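Local coordinates for protein tRNA (cytidine-2'-O-)-methyltransferase TrmJ (Sulfolobus acidocaldarius, PDB 4CNG) that catalyses the S-adenosyl-L-methionine-dependent 2'-O-methylation of cytidine at position 32 of tRNA, working as a homodimer, at residues 23-28 with 164-169; 82-87 with 143-148. The protein carries 1 engineered substitution. One frame throughout, in Å; residues are numbered along the deposited sequence.

Contact 1. Residues 23-28 with 164-169; sequences IRLVIV and HAVGIV. With SAH (S-adenosyl-L-homocysteine), chain C.
Flat groups flank, rather than form, the junction in which Val166 touches Leu25 and Ile27. On one flank the methyl CB of Ala165 stands over a face of the SAH adenine, 3.8 Å from N9 of that ligand and almost straight above it. On another, the imidazole of His164 stacks on His164 of the second subunit and meets the ring of Phe38 of that subunit at about 60°; its ND1 is bonded to Asn161 and its NE2 to Ser163 of the second subunit. The junction itself is purely aliphatic and buries 96 Å². Val166 divides its two methyls between two partners: with CG1 anti to the backbone N (chi1 169°), that branch lies 4.0 Å from Leu25 CD2, and the two side chains cross obliquely. The other branch, CG2, reaches tip to tip toward Ile27 CD1, also at 4.0 Å. This joins the inner strand 22-28, between strands 50-54 and 125-130 of the parallel sheet, to helix 162-175, which follows the cofactor-binding loops of the trefoil-knotted SPOUT fold and also runs along the dimer interface. In Ile27, CG1 is anti to the carbonyl carbon, which helps carry CD1 to Val166 although CB does not point there. Ile39 of helix 33-45 packs on all three side chains, and Phe130 of the neighbouring strand touches Leu25 and Val166.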
loop_
_atom_site.group_PDB
_atom_site.type_symbol
_atom_site.label_atom_id
_atom_site.label_comp_id
_atom_site.label_asym_id
_atom_site.label_seq_id
_atom_site.Cartn_x
_atom_site.Cartn_y
_atom_site.Cartn_z
ATOM N N ILE A 23 -8.894 -16.468 1.956
ATOM C CA ILE A 23 -8.817 -15.161 2.569
ATOM C C ILE A 23 -10.056 -14.346 2.298
ATOM O O ILE A 23 -10.447 -14.158 1.160
ATOM C CB ILE A 23 -7.588 -14.361 2.058
ATOM C CG1 ILE A 23 -6.291 -15.167 2.205
ATOM C CG2 ILE A 23 -7.534 -13.007 2.759
ATOM C CD1 ILE A 23 -5.903 -15.450 3.633
ATOM N N ARG A 24 -10.653 -13.859 3.377
ATOM C CA ARG A 24 -11.735 -12.890 3.310
ATOM C C ARG A 24 -11.219 -11.536 3.796
ATOM O O ARG A 24 -10.737 -11.409 4.906
ATOM C CB ARG A 24 -12.914 -13.325 4.186
ATOM C CG ARG A 24 -14.054 -12.331 4.133
ATOM C CD ARG A 24 -15.181 -12.686 5.093
ATOM N NE ARG A 24 -15.785 -13.944 4.722
ATOM C CZ ARG A 24 -16.681 -14.589 5.459
ATOM N NH1 ARG A 24 -17.106 -14.088 6.614
ATOM N NH2 ARG A 24 -17.056 -15.782 5.064
ATOM N N LEU A 25 -11.314 -10.531 2.943
ATOM C CA LEU A 25 -10.996 -9.179 3.285
ATOM C C LEU A 25 -12.270 -8.491 3.773
ATOM O O LEU A 25 -13.266 -8.529 3.066
ATOM C CB LEU A 25 -10.434 -8.447 2.062
ATOM C CG LEU A 25 -10.028 -7.019 2.258
ATOM C CD1 LEU A 25 -8.913 -6.893 3.259
ATOM C CD2 LEU A 25 -9.643 -6.428 0.922
ATOM N N VAL A 26 -12.206 -7.901 4.954
ATOM C CA VAL A 26 -13.328 -7.178 5.559
ATOM C C VAL A 26 -12.911 -5.740 5.806
ATOM O O VAL A 26 -11.974 -5.486 6.534
ATOM C CB VAL A 26 -13.781 -7.842 6.902
ATOM C CG1 VAL A 26 -14.899 -7.030 7.531
ATOM C CG2 VAL A 26 -14.149 -9.290 6.698
ATOM N N ILE A 27 -13.650 -4.813 5.194
ATOM C CA ILE A 27 -13.400 -3.401 5.354
ATOM C C ILE A 27 -14.586 -2.797 6.109
ATOM O O ILE A 27 -15.708 -2.866 5.642
ATOM C CB ILE A 27 -13.197 -2.687 4.002
ATOM C CG1 ILE A 27 -12.227 -3.425 3.089
ATOM C CG2 ILE A 27 -12.775 -1.259 4.200
ATOM C CD1 ILE A 27 -10.834 -3.557 3.660
ATOM N N VAL A 28 -14.313 -2.203 7.251
ATOM C CA VAL A 28 -15.373 -1.715 8.144
ATOM C C VAL A 28 -15.638 -0.230 7.909
ATOM O O VAL A 28 -14.796 0.628 8.151
ATOM C CB VAL A 28 -15.024 -1.970 9.599
ATOM C CG1 VAL A 28 -16.140 -1.488 10.539
ATOM C CG2 VAL A 28 -14.748 -3.434 9.836
ATOM N N HIS A 164 -3.463 1.528 1.561
ATOM C CA HIS A 164 -2.040 1.155 1.561
ATOM C C HIS A 164 -1.723 0.088 2.579
ATOM O O HIS A 164 -0.941 -0.810 2.286
ATOM C CB HIS A 164 -1.172 2.414 1.671
ATOM C CG HIS A 164 -1.378 3.347 0.516
ATOM N ND1 HIS A 164 -2.463 4.200 0.442
ATOM C CD2 HIS A 164 -0.739 3.441 -0.676
ATOM C CE1 HIS A 164 -2.463 4.791 -0.741
ATOM N NE2 HIS A 164 -1.409 4.374 -1.432
ATOM N N ALA A 165 -2.385 0.150 3.758
ATOM C CA ALA A 165 -2.305 -0.931 4.696
ATOM C C ALA A 165 -2.835 -2.244 4.095
ATOM O O ALA A 165 -2.213 -3.312 4.223
ATOM C CB ALA A 165 -3.048 -0.587 5.967
ATOM N N VAL A 166 -3.975 -2.151 3.422
ATOM C CA VAL A 166 -4.556 -3.335 2.786
ATOM C C VAL A 166 -3.540 -3.878 1.744
ATOM O O VAL A 166 -3.284 -5.066 1.687
ATOM C CB VAL A 166 -5.867 -2.993 2.123
ATOM C CG1 VAL A 166 -6.329 -4.135 1.239
ATOM C CG2 VAL A 166 -6.935 -2.694 3.178
ATOM N N GLY A 167 -2.969 -3.005 0.905
ATOM C CA GLY A 167 -2.051 -3.476 -0.138
ATOM C C GLY A 167 -0.838 -4.187 0.430
ATOM O O GLY A 167 -0.411 -5.197 -0.101
ATOM N N ILE A 168 -0.280 -3.677 1.523
ATOM C CA ILE A 168 0.879 -4.298 2.144
ATOM C C ILE A 168 0.517 -5.681 2.661
ATOM O O ILE A 168 1.271 -6.621 2.502
ATOM C CB ILE A 168 1.472 -3.381 3.226
ATOM C CG1 ILE A 168 2.194 -2.222 2.551
ATOM C CG2 ILE A 168 2.342 -4.169 4.191
ATOM C CD1 ILE A 168 2.456 -1.039 3.423
ATOM N N VAL A 169 -0.632 -5.809 3.366
ATOM C CA VAL A 169 -1.022 -7.100 3.876
ATOM C C VAL A 169 -1.270 -8.097 2.740
ATOM O O VAL A 169 -0.869 -9.270 2.812
ATOM C CB VAL A 169 -2.239 -6.976 4.826
ATOM C CG1 VAL A 169 -2.753 -8.329 5.259
ATOM C CG2 VAL A 169 -1.814 -6.165 6.047
HETATM N N SAH C . -6.925 7.453 13.708
HETATM C CA SAH C . -7.290 6.064 13.326
HETATM C CB SAH C . -6.454 5.686 12.114
HETATM C CG SAH C . -7.055 4.532 11.292
HETATM S SD SAH C . -6.054 4.150 9.861
HETATM C C SAH C . -7.054 5.173 14.511
HETATM O O SAH C . -6.489 5.602 15.519
HETATM O OXT SAH C . -7.540 4.062 14.578
HETATM C "C5'" SAH C . -7.253 3.147 8.981
HETATM C "C4'" SAH C . -7.028 1.641 9.031
HETATM O "O4'" SAH C . -5.798 1.330 8.356
HETATM C "C3'" SAH C . -6.858 1.049 10.384
HETATM O "O3'" SAH C . -8.143 0.870 11.002
HETATM C "C2'" SAH C . -6.134 -0.238 10.104
HETATM O "O2'" SAH C . -7.039 -1.205 9.585
HETATM C "C1'" SAH C . -5.179 0.198 8.987
HETATM N N9 SAH C . -3.834 0.637 9.469
HETATM C C8 SAH C . -3.238 1.841 9.241
HETATM N N7 SAH C . -1.938 1.790 9.642
HETATM C C5 SAH C . -1.723 0.529 10.089
HETATM C C6 SAH C . -0.595 -0.178 10.550
HETATM N N6 SAH C . 0.611 0.408 10.691
HETATM N N1 SAH C . -0.736 -1.440 10.878
HETATM C C2 SAH C . -1.928 -2.037 10.725
HETATM N N3 SAH C . -3.043 -1.484 10.270
HETATM C C4 SAH C . -2.924 -0.218 9.930
#

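Contact 2. Residues 82-87 with 143-148; sequences NNFDDA and AKSDFL
Lys144 NZ donates to Asp85 OD1 at 2.8 Å, a salt bridge that is the polar link between the two segments. The ammonium approaches OD1 on its syn side but 29° out of the carboxylate plane, while OD2 lies farther off, 3.6 Å from Lys144 NZ, so one oxygen takes the bond. Lys144 gets there because its chain is fully extended beyond CG, crossing Asp85 at about a right angle. On the way its methylenes pass the edge of the Phe84 ring, with Lys144 CB 4.0 Å from Phe84 CE2 and lysine and phenylalanine running in opposite directions. Ser145 OG also lies near the ring plane, 4.4 Å from Phe84 CZ; its hydrogen-bonding partner is the carbonyl O of Glu141, so it meets the ring only by packing.

Within 82-87, Asn83 occupies the N-cap of the short, weakly bonded helix 84-87. Its OD1 accepts from Asp86 N, though the very short separation makes the exact length doubtful. Asn83 ND2 donates to Asp86 OD2 at 2.8 Å, almost straight (176°) and in the amide plane, yet it arrives from above the carboxylate; Asp86 is poorly ordered. In 143-148, Lys110 NZ bonds to Ser145 O, and Asp146 OD2 accepts from Lys94 N.

Phe84 and Ser145 both pack on Ile129 of strand 125-130. The contact thus links helix 84-87, whose Ala87 lies on strand 50-54, to the turn between helix 139-143 and strand 147-149, which runs between strands 93-97 and 111-112.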
loop_
_atom_site.group_PDB
_atom_site.type_symbol
_atom_site.label_atom_id
_atom_site.label_comp_id
_atom_site.label_asym_id
_atom_site.label_seq_id
_atom_site.Cartn_x
_atom_site.Cartn_y
_atom_site.Cartn_z
ATOM N N ASN A 82 -24.671 -5.000 6.830
ATOM C CA ASN A 82 -24.907 -3.906 7.741
ATOM C C ASN A 82 -24.109 -3.959 9.012
ATOM O O ASN A 82 -23.831 -2.901 9.627
ATOM C CB ASN A 82 -26.362 -3.725 8.049
ATOM C CG ASN A 82 -26.647 -2.360 8.686
ATOM O OD1 ASN A 82 -27.340 -2.294 9.678
ATOM N ND2 ASN A 82 -26.039 -1.287 8.170
ATOM N N ASN A 83 -23.698 -5.153 9.405
ATOM C CA ASN A 83 -23.101 -5.314 10.729
ATOM C C ASN A 83 -21.811 -6.076 10.660
ATOM O O ASN A 83 -21.597 -6.959 9.815
ATOM C CB ASN A 83 -24.023 -6.058 11.691
ATOM C CG ASN A 83 -24.286 -7.477 11.243
ATOM O OD1 ASN A 83 -23.631 -8.496 11.803
ATOM N ND2 ASN A 83 -25.215 -7.607 10.260
ATOM N N PHE A 84 -20.935 -5.688 11.554
ATOM C CA PHE A 84 -19.656 -6.339 11.689
ATOM C C PHE A 84 -19.742 -7.860 11.846
ATOM O O PHE A 84 -19.029 -8.646 11.223
ATOM C CB PHE A 84 -18.949 -5.705 12.873
ATOM C CG PHE A 84 -17.592 -6.232 13.115
ATOM C CD1 PHE A 84 -16.530 -5.791 12.357
ATOM C CD2 PHE A 84 -17.334 -7.008 14.189
ATOM C CE1 PHE A 84 -15.252 -6.141 12.672
ATOM C CE2 PHE A 84 -16.060 -7.440 14.454
ATOM C CZ PHE A 84 -15.015 -7.012 13.691
ATOM N N ASP A 85 -20.627 -8.288 12.725
ATOM C CA ASP A 85 -20.748 -9.698 13.032
ATOM C C ASP A 85 -21.039 -10.511 11.787
ATOM O O ASP A 85 -20.598 -11.645 11.684
ATOM C CB ASP A 85 -21.856 -9.968 14.047
ATOM C CG ASP A 85 -21.609 -9.359 15.421
ATOM O OD1 ASP A 85 -20.469 -9.167 15.825
ATOM O OD2 ASP A 85 -22.581 -9.320 16.221
ATOM N N ASP A 86 -21.870 -9.993 10.891
ATOM C CA ASP A 86 -22.232 -10.761 9.688
ATOM C C ASP A 86 -21.095 -10.950 8.667
ATOM O O ASP A 86 -21.125 -11.848 7.825
ATOM C CB ASP A 86 -23.455 -10.131 9.011
ATOM C CG ASP A 86 -24.792 -10.460 9.734
ATOM O OD1 ASP A 86 -24.753 -10.994 10.896
ATOM O OD2 ASP A 86 -25.896 -10.128 9.140
ATOM N N ALA A 87 -20.109 -10.068 8.768
ATOM C CA ALA A 87 -18.945 -10.105 7.896
ATOM C C ALA A 87 -17.863 -11.077 8.341
ATOM O O ALA A 87 -16.994 -11.435 7.533
ATOM C CB ALA A 87 -18.381 -8.705 7.733
ATOM N N ALA A 143 -12.108 -6.835 20.292
ATOM C CA ALA A 143 -12.434 -7.903 21.227
ATOM C C ALA A 143 -13.033 -9.119 20.556
ATOM O O ALA A 143 -12.780 -10.232 21.010
ATOM C CB ALA A 143 -13.381 -7.411 22.321
ATOM N N LYS A 144 -13.770 -8.910 19.466
ATOM C CA LYS A 144 -14.398 -9.964 18.687
ATOM C C LYS A 144 -13.434 -10.632 17.724
ATOM O O LYS A 144 -13.808 -11.575 17.043
ATOM C CB LYS A 144 -15.572 -9.388 17.914
ATOM C CG LYS A 144 -16.782 -9.098 18.774
ATOM C CD LYS A 144 -17.826 -8.339 17.974
ATOM C CE LYS A 144 -19.110 -8.139 18.768
ATOM N NZ LYS A 144 -20.102 -7.383 17.945
ATOM N N SER A 145 -12.176 -10.157 17.665
ATOM C CA SER A 145 -11.160 -10.679 16.763
ATOM C C SER A 145 -10.195 -11.564 17.557
ATOM O O SER A 145 -10.009 -11.418 18.762
ATOM C CB SER A 145 -10.423 -9.515 16.074
ATOM O OG SER A 145 -11.356 -8.752 15.326
ATOM N N ASP A 146 -9.512 -12.476 16.874
ATOM C CA ASP A 146 -8.540 -13.371 17.490
ATOM C C ASP A 146 -7.151 -12.746 17.670
ATOM O O ASP A 146 -6.485 -13.015 18.662
ATOM C CB ASP A 146 -8.414 -14.639 16.667
ATOM C CG ASP A 146 -9.720 -15.394 16.601
ATOM O OD1 ASP A 146 -10.163 -15.824 17.678
ATOM O OD2 ASP A 146 -10.276 -15.603 15.503
ATOM N N PHE A 147 -6.727 -11.960 16.697
ATOM C CA PHE A 147 -5.407 -11.355 16.699
ATOM C C PHE A 147 -5.510 -9.898 16.240
ATOM O O PHE A 147 -6.481 -9.534 15.586
ATOM C CB PHE A 147 -4.457 -12.110 15.751
ATOM C CG PHE A 147 -4.133 -13.525 16.187
ATOM C CD1 PHE A 147 -3.316 -13.749 17.270
ATOM C CD2 PHE A 147 -4.602 -14.606 15.490
ATOM C CE1 PHE A 147 -2.974 -15.030 17.642
ATOM C CE2 PHE A 147 -4.278 -15.903 15.875
ATOM C CZ PHE A 147 -3.427 -16.097 16.915
ATOM N N LEU A 148 -4.507 -9.108 16.595
ATOM C CA LEU A 148 -4.426 -7.710 16.209
ATOM C C LEU A 148 -3.045 -7.499 15.546
ATOM O O LEU A 148 -2.009 -7.530 16.213
ATOM C CB LEU A 148 -4.560 -6.805 17.418
ATOM C CG LEU A 148 -4.623 -5.320 17.114
ATOM C CD1 LEU A 148 -5.808 -4.977 16.243
ATOM C CD2 LEU A 148 -4.593 -4.496 18.391
#

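The centres of contacts 1 and 2 lie 14 Å apart, on opposite faces of one sheet. Strand 22-28 supplies the connection: Leu25 and Ile27 face helix 162-175, whereas Val26 and Val28 point the other way, where Val28 CG2 is 3.9 Å from Phe84 CD1. A probable hydrogen bond, Arg24 NH1 to Ala87 O at 2.8 Å, joins Arg24 of the strand to Ala87 of helix 84-87. Only contact 1 reaches the cofactor directly, through Ala165; the side chain of Phe84 in contact 2 remains about 10 Å from a bound SAH. Gly131, whose N is hydrogen-bonded to SAH, is about 6 Å from the side chain of Ile27 and about 8 Å from that of Phe84.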